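Local coordinates for 182aa long hypothetical protein (Pyrococcus horikoshii, PDB 2GAN) that is of unknown function but probably transfers an acetyl group from acetyl-coenzyme A to an unidentified acceptor, as a member of the GNAT acetyltransferase family, at residues E55-L58 against K59-S63; T71-K74 against D75-I78; P116-Q119 against G120-I123; V132-L135 against R136-K140. One frame throughout, in Å; residues are numbered along the deposited sequence.

Contact 1 of 4, residues E55-L58 against K59-S63; sequences EPFL and KFRLS. With SO4 (sulfate ion), chain D.
Arg-61, in CH-pi contact with the ring of Phe-57 one turn earlier in the i to i+4 ladder of helix 47-65, grips a sulfate ion with both its terminal nitrogens. Arg-61 NH1 and Arg-61 NH2 each stand 2.7 Å from sulfate O4, which sits at the edge of the guanidinium near its plane. Because the two N-H groups converge on a single oxygen, both bonds are bent, to about 140°. The ion, probably from the crystallisation liquor, is also bound by Phe-111 N of strand 106-114, where Leu-58 and Arg-61 both touch Phe-111.

In the backbone beneath, i to i+4 bonds run from Lys-59 to Leu-62: Lys-59 N reaches Glu-55 O at 2.9 Å, and Leu-62 N reaches Leu-58 O at 2.9 Å. Phe-57 has CG anti to its backbone N (chi1 -175°), which carries the ring along the helix toward the next turn. There Arg-61 CD lies over one face, 3.7 Å from the ring centroid of Phe-57. Phe-57 CZ in turn covers one face of the guanidinium, the two planes only 20° apart, which would probably help to fix its rotation.

Round the helix, Glu-55 and Lys-59 run alongside each other with their charged ends not in contact. Leu-58 and Leu-62 pack against helix 14-27, and they pack tightly on each other: Leu-62 CD2 comes within 3.5 Å of Leu-58 CD1.

Contact 2 of 4, residues T71-K74 against D75-I78; sequences TYQK and DNRI. With SO4 (sulfate ion), chain E.
Gln-73 turns CG away from its own carbonyl carbon (chi1 -61°) and then runs extended, a course that lays its amide beside Asn-76 and Ile-78. Its NE2 ends 3.5 Å from Asn-76 CA, while Gln-73 OE1 lies 3.9 Å from CG1 of Ile-78, the residue it pairs with as an antiparallel non-hydrogen-bonded pair. This is the two-residue hairpin joining strands 68-74 and 78-85. Asp-75 and Asn-76, both at positive phi, form a turn close to type I′. It is closed by Lys-74 N to Arg-77 O at 2.9 Å and, more weakly, by Arg-77 N to Lys-74 O.

On the same face as Gln-73, Ile-78 CG2 meets Thr-71 CB at 3.9 Å. The flank of Ile-78 would probably lose its cover, and the turn at Asn-76 the amide resting against it, if an alanine stood in place of Gln-73.

Arg-77 doubles back beside the turn, and its NE and NH2 both donate to Asn-76 O, each at 3.0 Å, from the same side of the carbonyl plane and well above it. Asp-75 OD2 is bound by Met-1 N, which ties the turn to the start of the chain. Lys-74 NZ makes a weak bond to a sulfate oxygen, O3, at 2.9 Å, and Asp-75 OD1 stays 4.5 Å from that amine; the lysine's charge is therefore probably balanced in the crystal more by the anion than by its neighbouring carboxylate.

Contact 3 of 4, residues P116-Q119 against G120-I123; sequences PEFQ and GKGI. With SO4 (sulfate ion), chain C.
The loop in which Phe-118 folds back on Ile-123 leads into and contains the start of the Gln-x-x-Gly-x-Gly signature of GNAT enzymes, here running from Gln-119 to Gly-124, which in relatives wraps the pyrophosphate of acetyl-CoA. A sulfate, probably from the crystallisation liquor, occupies the turn, consistent with that role: Gly-122 N donates to sulfate O1 at 3.1 Å, with an N-H...O angle of 155°. Gly-124 N, Ser-125 OG and Tyr-156 OH of the second subunit bind the same ion.

Gly-122 is the N-cap of helix 123-137, whose N-terminal dipole would probably favour an anion here. Water 1 accepts from Lys-121 N at 2.6 Å and Ile-123 N at 2.9 Å. It can donate to Phe-118 O (2.8 Å) and to sulfate O3 (3.0 Å), joining loop to anion, although the acceptors around it outnumber its protons. A CB on Gly-120, at positive phi, would run into Gln-119 O, and one on Gly-122 would jam against Lys-121 O. Lys-121 CG, opposite the carbonyl carbon (chi1 -62°), lies 3.2 Å from Phe-118 O, and chi2 bends the chain beyond it. Ile-123 CD1 presses on Phe-118 CB at 3.6 Å and approaches the ring obliquely.

This apolar patch sits against the sheet, where Phe-118 touches Lys-74 and Ile-79 and Ile-123 touches Tyr-72 and Ile-79, while Pro-116 packs on helix 14-27.

Contact 4 of 4, residues V132-L135 against R136-K140; sequences VKRL and RSLGK
Leu-135 O is met from the far end of the turn by Lys-140 N at 3.1 Å, a donor standing 42° out of the carbonyl plane, and this bond draws the chain back under the buried flank of the helix. That flank is the tight part. Leu-135 presses into Leu-84, Ile-109 and Pro-142 of the sheet, and Val-132 shares the last two and also packs on Phe-176 of the second subunit. CB of Lys-140 follows the chain inward, 3.7 Å from Leu-135 O, before the amine leaves to form a salt bridge with Glu-104.

The chain reverses through a Schellman motif. Gly-139, at positive phi, is the C-prime residue, and Gly-139 N bonds Arg-136 O at 2.7 Å. The motif ends helix 123-137 and turns the chain straight into strand 141-146, within the beta-alpha-beta crossover from strand 106-114.

The outer side has one firm point: Ser-137 OG, set by chi1 of 73° between its backbone N and carbonyl carbon, bends back to donate to Arg-134 O at 2.6 Å. The side chains around it meet more loosely. Leu-138 lays CD2 over the centre of the Arg-134 guanidinium, 4.0 Å from Arg-134 CZ, while Glu-68 takes NH2 of that group in a salt bridge. This face of Arg-134 would probably lose its apolar cover if a serine replaced Leu-138, with Glu-68 left to hold the group. Further round, the exposed chain of Arg-136 runs alongside Val-132, its CD 4.2 Å from Val-132 CG1.

Overall arrangement
Contacts 2 and 3 form the closest pair, with centres 13 Å apart: Tyr-72 CG meets Ile-123 CG2 at 3.6 Å and Lys-74 CD lies 4.0 Å from Phe-118 CE2, which seats the probable cofactor loop on the hairpin strand. Helix 123-137 starts at contact 3 and ends at contact 4, about 25 Å away between centres. Contact 1, about 25 Å from contact 3 between centres, lies on helix 47-65, which leads into the strand of contact 2. Separate sulfates mark contacts 1, 2 and 3; that of contact 3 is consistent with the pyrophosphate site of related enzymes, whereas those of contacts 1 and 2 are bound by Arg-61 with Phe-111 N, and weakly by Lys-74.

Contact 1 of 4, residues E55-L58 against K59-S63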
loop_
_atom_site.group_PDB
_atom_site.type_symbol
_atom_site.label_atom_id
_atom_site.label_comp_id
_atom_site.label_asym_id
_atom_site.label_seq_id
_atom_site.Cartn_x
_atom_site.Cartn_y
_atom_site.Cartn_z
ATOM N N GLU A 55 -22.872 -3.413 1.865
ATOM C CA GLU A 55 -23.756 -4.350 2.546
ATOM C C GLU A 55 -24.214 -5.479 1.621
ATOM O O GLU A 55 -24.138 -6.647 1.983
ATOM C CB GLU A 55 -24.955 -3.579 3.115
ATOM C CG GLU A 55 -25.858 -4.329 4.090
ATOM C CD GLU A 55 -26.767 -5.325 3.406
ATOM O OE1 GLU A 55 -27.270 -5.012 2.303
ATOM O OE2 GLU A 55 -26.999 -6.410 3.983
ATOM N N PRO A 56 -24.680 -5.150 0.406
ATOM C CA PRO A 56 -25.129 -6.211 -0.506
ATOM C C PRO A 56 -24.015 -7.229 -0.817
ATOM O O PRO A 56 -24.258 -8.433 -0.862
ATOM C CB PRO A 56 -25.580 -5.433 -1.745
ATOM C CG PRO A 56 -26.014 -4.107 -1.159
ATOM C CD PRO A 56 -24.900 -3.824 -0.194
ATOM N N PHE A 57 -22.796 -6.733 -1.016
ATOM C CA PHE A 57 -21.638 -7.577 -1.305
ATOM C C PHE A 57 -21.369 -8.533 -0.135
ATOM O O PHE A 57 -21.223 -9.735 -0.325
ATOM C CB PHE A 57 -20.412 -6.683 -1.565
ATOM C CG PHE A 57 -19.173 -7.435 -1.991
ATOM C CD1 PHE A 57 -19.185 -8.256 -3.120
ATOM C CD2 PHE A 57 -17.984 -7.307 -1.266
ATOM C CE1 PHE A 57 -18.032 -8.941 -3.522
ATOM C CE2 PHE A 57 -16.828 -7.985 -1.659
ATOM C CZ PHE A 57 -16.853 -8.805 -2.791
ATOM N N LEU A 58 -21.317 -7.989 1.076
ATOM C CA LEU A 58 -21.068 -8.781 2.275
ATOM C C LEU A 58 -22.166 -9.822 2.493
ATOM O O LEU A 58 -21.888 -10.989 2.788
ATOM C CB LEU A 58 -20.979 -7.859 3.504
ATOM C CG LEU A 58 -20.761 -8.440 4.909
ATOM C CD1 LEU A 58 -19.428 -9.183 4.998
ATOM C CD2 LEU A 58 -20.800 -7.312 5.921
ATOM N N LYS A 59 -23.419 -9.400 2.346
ATOM C CA LYS A 59 -24.537 -10.317 2.547
ATOM C C LYS A 59 -24.336 -11.551 1.672
ATOM O O LYS A 59 -24.449 -12.682 2.146
ATOM C CB LYS A 59 -25.865 -9.634 2.198
ATOM C CG LYS A 59 -27.091 -10.429 2.618
ATOM C CD LYS A 59 -28.373 -9.628 2.429
ATOM C CE LYS A 59 -29.587 -10.416 2.916
ATOM N NZ LYS A 59 -30.860 -9.641 2.773
ATOM N N PHE A 60 -24.027 -11.327 0.397
ATOM C CA PHE A 60 -23.801 -12.424 -0.527
ATOM C C PHE A 60 -22.638 -13.326 -0.135
ATOM O O PHE A 60 -22.772 -14.546 -0.132
ATOM C CB PHE A 60 -23.575 -11.897 -1.950
ATOM C CG PHE A 60 -22.952 -12.911 -2.880
ATOM C CD1 PHE A 60 -21.582 -12.879 -3.150
ATOM C CD2 PHE A 60 -23.730 -13.909 -3.466
ATOM C CE1 PHE A 60 -20.995 -13.824 -3.984
ATOM C CE2 PHE A 60 -23.158 -14.865 -4.304
ATOM C CZ PHE A 60 -21.786 -14.823 -4.564
ATOM N N ARG A 61 -21.494 -12.733 0.193
ATOM C CA ARG A 61 -20.322 -13.529 0.549
ATOM C C ARG A 61 -20.541 -14.390 1.781
ATOM O O ARG A 61 -20.125 -15.546 1.824
ATOM C CB ARG A 61 -19.123 -12.622 0.794
ATOM C CG ARG A 61 -18.756 -11.757 -0.377
ATOM C CD ARG A 61 -17.519 -10.974 -0.030
ATOM N NE ARG A 61 -16.338 -11.467 -0.729
ATOM C CZ ARG A 61 -15.097 -11.102 -0.420
ATOM N NH1 ARG A 61 -14.889 -10.254 0.573
ATOM N NH2 ARG A 61 -14.072 -11.568 -1.114
ATOM N N LEU A 62 -21.175 -13.804 2.792
ATOM C CA LEU A 62 -21.456 -14.493 4.037
ATOM C C LEU A 62 -22.419 -15.654 3.798
ATOM O O LEU A 62 -22.299 -16.701 4.429
ATOM C CB LEU A 62 -22.064 -13.509 5.041
ATOM C CG LEU A 62 -21.281 -12.925 6.235
ATOM C CD1 LEU A 62 -19.777 -13.100 6.111
ATOM C CD2 LEU A 62 -21.665 -11.467 6.372
ATOM N N SER A 63 -23.365 -15.475 2.879
ATOM C CA SER A 63 -24.350 -16.524 2.586
ATOM C C SER A 63 -23.895 -17.632 1.634
ATOM O O SER A 63 -24.126 -18.816 1.887
ATOM C CB SER A 63 -25.625 -15.901 2.010
ATOM O OG SER A 63 -26.244 -15.050 2.951
HETATM S S SO4 D . -11.353 -9.497 -0.014
HETATM O O1 SO4 D . -10.771 -8.675 1.065
HETATM O O2 SO4 D . -10.277 -10.097 -0.835
HETATM O O3 SO4 D . -12.194 -8.631 -0.860
HETATM O O4 SO4 D . -12.164 -10.576 0.570
#

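Contact 2 of 4, residues T71-K74 against D75-I78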
loop_
_atom_site.group_PDB
_atom_site.type_symbol
_atom_site.label_atom_id
_atom_site.label_comp_id
_atom_site.label_asym_id
_atom_site.label_seq_id
_atom_site.Cartn_x
_atom_site.Cartn_y
_atom_site.Cartn_z
ATOM N N THR A 71 -12.791 -15.795 12.913
ATOM C CA THR A 71 -12.610 -14.464 13.459
ATOM C C THR A 71 -11.754 -14.557 14.688
ATOM O O THR A 71 -11.684 -15.602 15.332
ATOM C CB THR A 71 -13.938 -13.833 13.927
ATOM O OG1 THR A 71 -14.456 -14.600 15.021
ATOM C CG2 THR A 71 -14.953 -13.792 12.803
ATOM N N TYR A 72 -11.092 -13.460 15.012
ATOM C CA TYR A 72 -10.309 -13.431 16.225
ATOM C C TYR A 72 -11.186 -12.581 17.119
ATOM O O TYR A 72 -11.562 -11.465 16.758
ATOM C CB TYR A 72 -8.944 -12.775 16.010
ATOM C CG TYR A 72 -8.022 -12.938 17.205
ATOM C CD1 TYR A 72 -8.072 -12.050 18.278
ATOM C CD2 TYR A 72 -7.117 -14.001 17.272
ATOM C CE1 TYR A 72 -7.243 -12.211 19.388
ATOM C CE2 TYR A 72 -6.286 -14.179 18.377
ATOM C CZ TYR A 72 -6.353 -13.280 19.432
ATOM O OH TYR A 72 -5.539 -13.459 20.527
ATOM N N GLN A 73 -11.560 -13.129 18.264
ATOM C CA GLN A 73 -12.406 -12.400 19.184
ATOM C C GLN A 73 -11.722 -12.197 20.521
ATOM O O GLN A 73 -10.924 -13.027 20.972
ATOM C CB GLN A 73 -13.732 -13.139 19.397
ATOM C CG GLN A 73 -14.560 -13.325 18.126
ATOM C CD GLN A 73 -15.951 -13.893 18.392
ATOM O OE1 GLN A 73 -16.656 -14.307 17.462
ATOM N NE2 GLN A 73 -16.354 -13.909 19.663
ATOM N N LYS A 74 -12.038 -11.069 21.139
ATOM C CA LYS A 74 -11.515 -10.722 22.444
ATOM C C LYS A 74 -12.758 -10.399 23.252
ATOM O O LYS A 74 -13.470 -9.440 22.946
ATOM C CB LYS A 74 -10.623 -9.485 22.367
ATOM C CG LYS A 74 -9.830 -9.219 23.641
ATOM C CD LYS A 74 -8.982 -7.961 23.503
ATOM C CE LYS A 74 -7.789 -7.961 24.459
ATOM N NZ LYS A 74 -8.180 -8.139 25.886
ATOM N N ASP A 75 -13.040 -11.211 24.262
ATOM C CA ASP A 75 -14.208 -10.975 25.090
ATOM C C ASP A 75 -15.469 -10.849 24.230
ATOM O O ASP A 75 -16.217 -9.884 24.360
ATOM C CB ASP A 75 -13.990 -9.705 25.926
ATOM C CG ASP A 75 -12.856 -9.860 26.937
ATOM O OD1 ASP A 75 -12.326 -8.834 27.408
ATOM O OD2 ASP A 75 -12.502 -11.011 27.267
ATOM N N ASN A 76 -15.682 -11.825 23.347
ATOM C CA ASN A 76 -16.862 -11.880 22.468
ATOM C C ASN A 76 -16.977 -10.723 21.481
ATOM O O ASN A 76 -18.082 -10.354 21.076
ATOM C CB ASN A 76 -18.141 -11.927 23.308
ATOM C CG ASN A 76 -18.166 -13.098 24.262
ATOM O OD1 ASN A 76 -18.955 -13.132 25.197
ATOM N ND2 ASN A 76 -17.307 -14.069 24.025
ATOM N N ARG A 77 -15.841 -10.160 21.089
ATOM C CA ARG A 77 -15.833 -9.049 20.149
ATOM C C ARG A 77 -14.901 -9.378 18.981
ATOM O O ARG A 77 -13.735 -9.715 19.185
ATOM C CB ARG A 77 -15.354 -7.778 20.854
ATOM C CG ARG A 77 -16.122 -6.530 20.476
ATOM C CD ARG A 77 -17.297 -6.271 21.420
ATOM N NE ARG A 77 -18.191 -7.417 21.553
ATOM C CZ ARG A 77 -19.263 -7.444 22.344
ATOM N NH1 ARG A 77 -19.583 -6.379 23.074
ATOM N NH2 ARG A 77 -20.012 -8.537 22.417
ATOM N N ILE A 78 -15.422 -9.269 17.761
ATOM C CA ILE A 78 -14.647 -9.559 16.565
ATOM C C ILE A 78 -13.642 -8.459 16.257
ATOM O O ILE A 78 -14.033 -7.341 15.917
ATOM C CB ILE A 78 -15.578 -9.731 15.336
ATOM C CG1 ILE A 78 -16.545 -10.886 15.574
ATOM C CG2 ILE A 78 -14.751 -9.977 14.080
ATOM C CD1 ILE A 78 -17.556 -11.087 14.454
HETATM S S SO4 E . -6.677 -7.667 29.119
HETATM O O1 SO4 E . -5.731 -6.654 28.616
HETATM O O2 SO4 E . -6.287 -8.999 28.625
HETATM O O3 SO4 E . -8.035 -7.341 28.651
HETATM O O4 SO4 E . -6.657 -7.664 30.596
#

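Contact 3 of 4, residues P116-Q119 against G120-I123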
loop_
_atom_site.group_PDB
_atom_site.type_symbol
_atom_site.label_atom_id
_atom_site.label_comp_id
_atom_site.label_asym_id
_atom_site.label_seq_id
_atom_site.Cartn_x
_atom_site.Cartn_y
_atom_site.Cartn_z
ATOM N N PRO A 116 -8.100 -1.908 13.107
ATOM C CA PRO A 116 -7.042 -0.889 13.058
ATOM C C PRO A 116 -6.434 -0.470 14.401
ATOM O O PRO A 116 -5.340 0.093 14.439
ATOM C CB PRO A 116 -7.713 0.269 12.313
ATOM C CG PRO A 116 -9.161 0.104 12.645
ATOM C CD PRO A 116 -9.368 -1.386 12.563
ATOM N N GLU A 117 -7.134 -0.752 15.495
ATOM C CA GLU A 117 -6.648 -0.402 16.821
ATOM C C GLU A 117 -5.918 -1.577 17.490
ATOM O O GLU A 117 -5.490 -1.473 18.636
ATOM C CB GLU A 117 -7.826 0.083 17.685
ATOM C CG GLU A 117 -8.107 -0.711 18.958
ATOM C CD GLU A 117 -7.348 -0.186 20.175
ATOM O OE1 GLU A 117 -7.604 -0.681 21.301
ATOM O OE2 GLU A 117 -6.496 0.719 20.004
ATOM N N PHE A 118 -5.765 -2.683 16.766
ATOM C CA PHE A 118 -5.087 -3.868 17.294
ATOM C C PHE A 118 -3.986 -4.371 16.365
ATOM O O PHE A 118 -3.710 -5.566 16.313
ATOM C CB PHE A 118 -6.079 -5.017 17.528
ATOM C CG PHE A 118 -7.009 -4.804 18.690
ATOM C CD1 PHE A 118 -8.191 -4.084 18.534
ATOM C CD2 PHE A 118 -6.709 -5.339 19.940
ATOM C CE1 PHE A 118 -9.061 -3.898 19.606
ATOM C CE2 PHE A 118 -7.572 -5.158 21.021
ATOM C CZ PHE A 118 -8.752 -4.439 20.856
ATOM N N GLN A 119 -3.358 -3.460 15.634
ATOM C CA GLN A 119 -2.294 -3.832 14.717
ATOM C C GLN A 119 -0.993 -4.172 15.436
ATOM O O GLN A 119 -0.776 -3.760 16.573
ATOM C CB GLN A 119 -2.055 -2.701 13.726
ATOM C CG GLN A 119 -3.223 -2.479 12.804
ATOM C CD GLN A 119 -3.014 -1.289 11.909
ATOM O OE1 GLN A 119 -1.948 -1.129 11.314
ATOM N NE2 GLN A 119 -4.033 -0.450 11.792
ATOM N N GLY A 120 -0.130 -4.928 14.761
ATOM C CA GLY A 120 1.146 -5.309 15.347
ATOM C C GLY A 120 1.019 -6.027 16.677
ATOM O O GLY A 120 1.918 -5.948 17.510
ATOM N N LYS A 121 -0.093 -6.736 16.865
ATOM C CA LYS A 121 -0.369 -7.469 18.099
ATOM C C LYS A 121 -0.275 -8.976 17.892
ATOM O O LYS A 121 -0.499 -9.753 18.823
ATOM C CB LYS A 121 -1.774 -7.131 18.605
ATOM C CG LYS A 121 -1.992 -5.665 18.953
ATOM C CD LYS A 121 -1.263 -5.292 20.230
ATOM C CE LYS A 121 -1.529 -3.836 20.624
ATOM N NZ LYS A 121 -2.990 -3.519 20.770
ATOM N N GLY A 122 0.041 -9.385 16.664
ATOM C CA GLY A 122 0.159 -10.796 16.356
ATOM C C GLY A 122 -1.148 -11.431 15.910
ATOM O O GLY A 122 -1.189 -12.631 15.654
ATOM N N ILE A 123 -2.215 -10.639 15.806
ATOM C CA ILE A 123 -3.509 -11.178 15.397
ATOM C C ILE A 123 -3.521 -11.640 13.938
ATOM O O ILE A 123 -4.012 -12.724 13.630
ATOM C CB ILE A 123 -4.646 -10.145 15.608
ATOM C CG1 ILE A 123 -4.736 -9.757 17.084
ATOM C CG2 ILE A 123 -5.985 -10.753 15.193
ATOM C CD1 ILE A 123 -5.678 -8.609 17.346
HETATM S S SO4 C . 0.196 -8.938 12.933
HETATM O O1 SO4 C . 0.759 -8.024 13.939
HETATM O O2 SO4 C . 0.894 -8.734 11.660
HETATM O O3 SO4 C . -1.242 -8.649 12.768
HETATM O O4 SO4 C . 0.354 -10.331 13.358
HETATM O O HOH W 1 -2.121 -7.755 15.548
#

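Contact 4 of 4, residues V132-L135 against R136-K140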
loop_
_atom_site.group_PDB
_atom_site.type_symbol
_atom_site.label_atom_id
_atom_site.label_comp_id
_atom_site.label_asym_id
_atom_site.label_seq_id
_atom_site.Cartn_x
_atom_site.Cartn_y
_atom_site.Cartn_z
ATOM N N VAL A 132 -3.949 -20.930 6.613
ATOM C CA VAL A 132 -3.099 -21.703 5.740
ATOM C C VAL A 132 -3.140 -23.173 6.145
ATOM O O VAL A 132 -3.275 -24.058 5.288
ATOM C CB VAL A 132 -1.660 -21.180 5.784
ATOM C CG1 VAL A 132 -0.728 -22.166 5.116
ATOM C CG2 VAL A 132 -1.594 -19.821 5.089
ATOM N N LYS A 133 -3.044 -23.444 7.447
ATOM C CA LYS A 133 -3.082 -24.833 7.921
ATOM C C LYS A 133 -4.444 -25.492 7.708
ATOM O O LYS A 133 -4.519 -26.667 7.340
ATOM C CB LYS A 133 -2.689 -24.914 9.400
ATOM C CG LYS A 133 -1.186 -25.070 9.600
ATOM C CD LYS A 133 -0.762 -24.915 11.056
ATOM C CE LYS A 133 0.760 -24.858 11.164
ATOM N NZ LYS A 133 1.204 -24.315 12.478
ATOM N N ARG A 134 -5.519 -24.745 7.928
ATOM C CA ARG A 134 -6.842 -25.307 7.732
ATOM C C ARG A 134 -6.959 -25.790 6.286
ATOM O O ARG A 134 -7.348 -26.926 6.037
ATOM C CB ARG A 134 -7.913 -24.262 8.037
ATOM C CG ARG A 134 -9.332 -24.696 7.703
ATOM C CD ARG A 134 -9.735 -25.958 8.441
ATOM N NE ARG A 134 -11.097 -26.337 8.078
ATOM C CZ ARG A 134 -11.686 -27.468 8.443
ATOM N NH1 ARG A 134 -11.039 -28.351 9.186
ATOM N NH2 ARG A 134 -12.923 -27.718 8.057
ATOM N N LEU A 135 -6.602 -24.933 5.335
ATOM C CA LEU A 135 -6.676 -25.320 3.935
ATOM C C LEU A 135 -5.820 -26.552 3.665
ATOM O O LEU A 135 -6.277 -27.498 3.028
ATOM C CB LEU A 135 -6.243 -24.166 3.035
ATOM C CG LEU A 135 -7.295 -23.062 2.882
ATOM C CD1 LEU A 135 -6.724 -21.967 2.021
ATOM C CD2 LEU A 135 -8.579 -23.624 2.256
ATOM N N ARG A 136 -4.585 -26.543 4.162
ATOM C CA ARG A 136 -3.691 -27.678 3.980
ATOM C C ARG A 136 -4.327 -28.971 4.487
ATOM O O ARG A 136 -4.306 -29.989 3.805
ATOM C CB ARG A 136 -2.354 -27.434 4.696
ATOM C CG ARG A 136 -1.377 -26.600 3.881
ATOM C CD ARG A 136 -0.119 -26.264 4.666
ATOM N NE ARG A 136 0.578 -27.446 5.177
ATOM C CZ ARG A 136 1.336 -28.263 4.446
ATOM N NH1 ARG A 136 1.511 -28.044 3.148
ATOM N NH2 ARG A 136 1.928 -29.301 5.022
ATOM N N SER A 137 -4.914 -28.926 5.674
ATOM C CA SER A 137 -5.535 -30.118 6.232
ATOM C C SER A 137 -6.691 -30.582 5.357
ATOM O O SER A 137 -7.225 -31.667 5.560
ATOM C CB SER A 137 -6.057 -29.835 7.636
ATOM O OG SER A 137 -7.211 -29.021 7.568
ATOM N N LEU A 138 -7.088 -29.749 4.398
ATOM C CA LEU A 138 -8.180 -30.086 3.489
ATOM C C LEU A 138 -7.604 -30.516 2.141
ATOM O O LEU A 138 -8.347 -30.741 1.184
ATOM C CB LEU A 138 -9.115 -28.877 3.293
ATOM C CG LEU A 138 -9.881 -28.325 4.506
ATOM C CD1 LEU A 138 -10.824 -27.191 4.070
ATOM C CD2 LEU A 138 -10.680 -29.435 5.156
ATOM N N GLY A 139 -6.279 -30.633 2.081
ATOM C CA GLY A 139 -5.605 -31.031 0.860
ATOM C C GLY A 139 -5.592 -29.947 -0.205
ATOM O O GLY A 139 -5.484 -30.248 -1.399
ATOM N N LYS A 140 -5.695 -28.685 0.219
ATOM C CA LYS A 140 -5.710 -27.551 -0.718
ATOM C C LYS A 140 -4.499 -26.631 -0.592
ATOM O O LYS A 140 -3.904 -26.522 0.468
ATOM C CB LYS A 140 -6.955 -26.677 -0.489
ATOM C CG LYS A 140 -8.277 -27.411 -0.355
ATOM C CD LYS A 140 -8.747 -28.016 -1.661
ATOM C CE LYS A 140 -10.108 -28.678 -1.475
ATOM N NZ LYS A 140 -10.714 -29.053 -2.767
#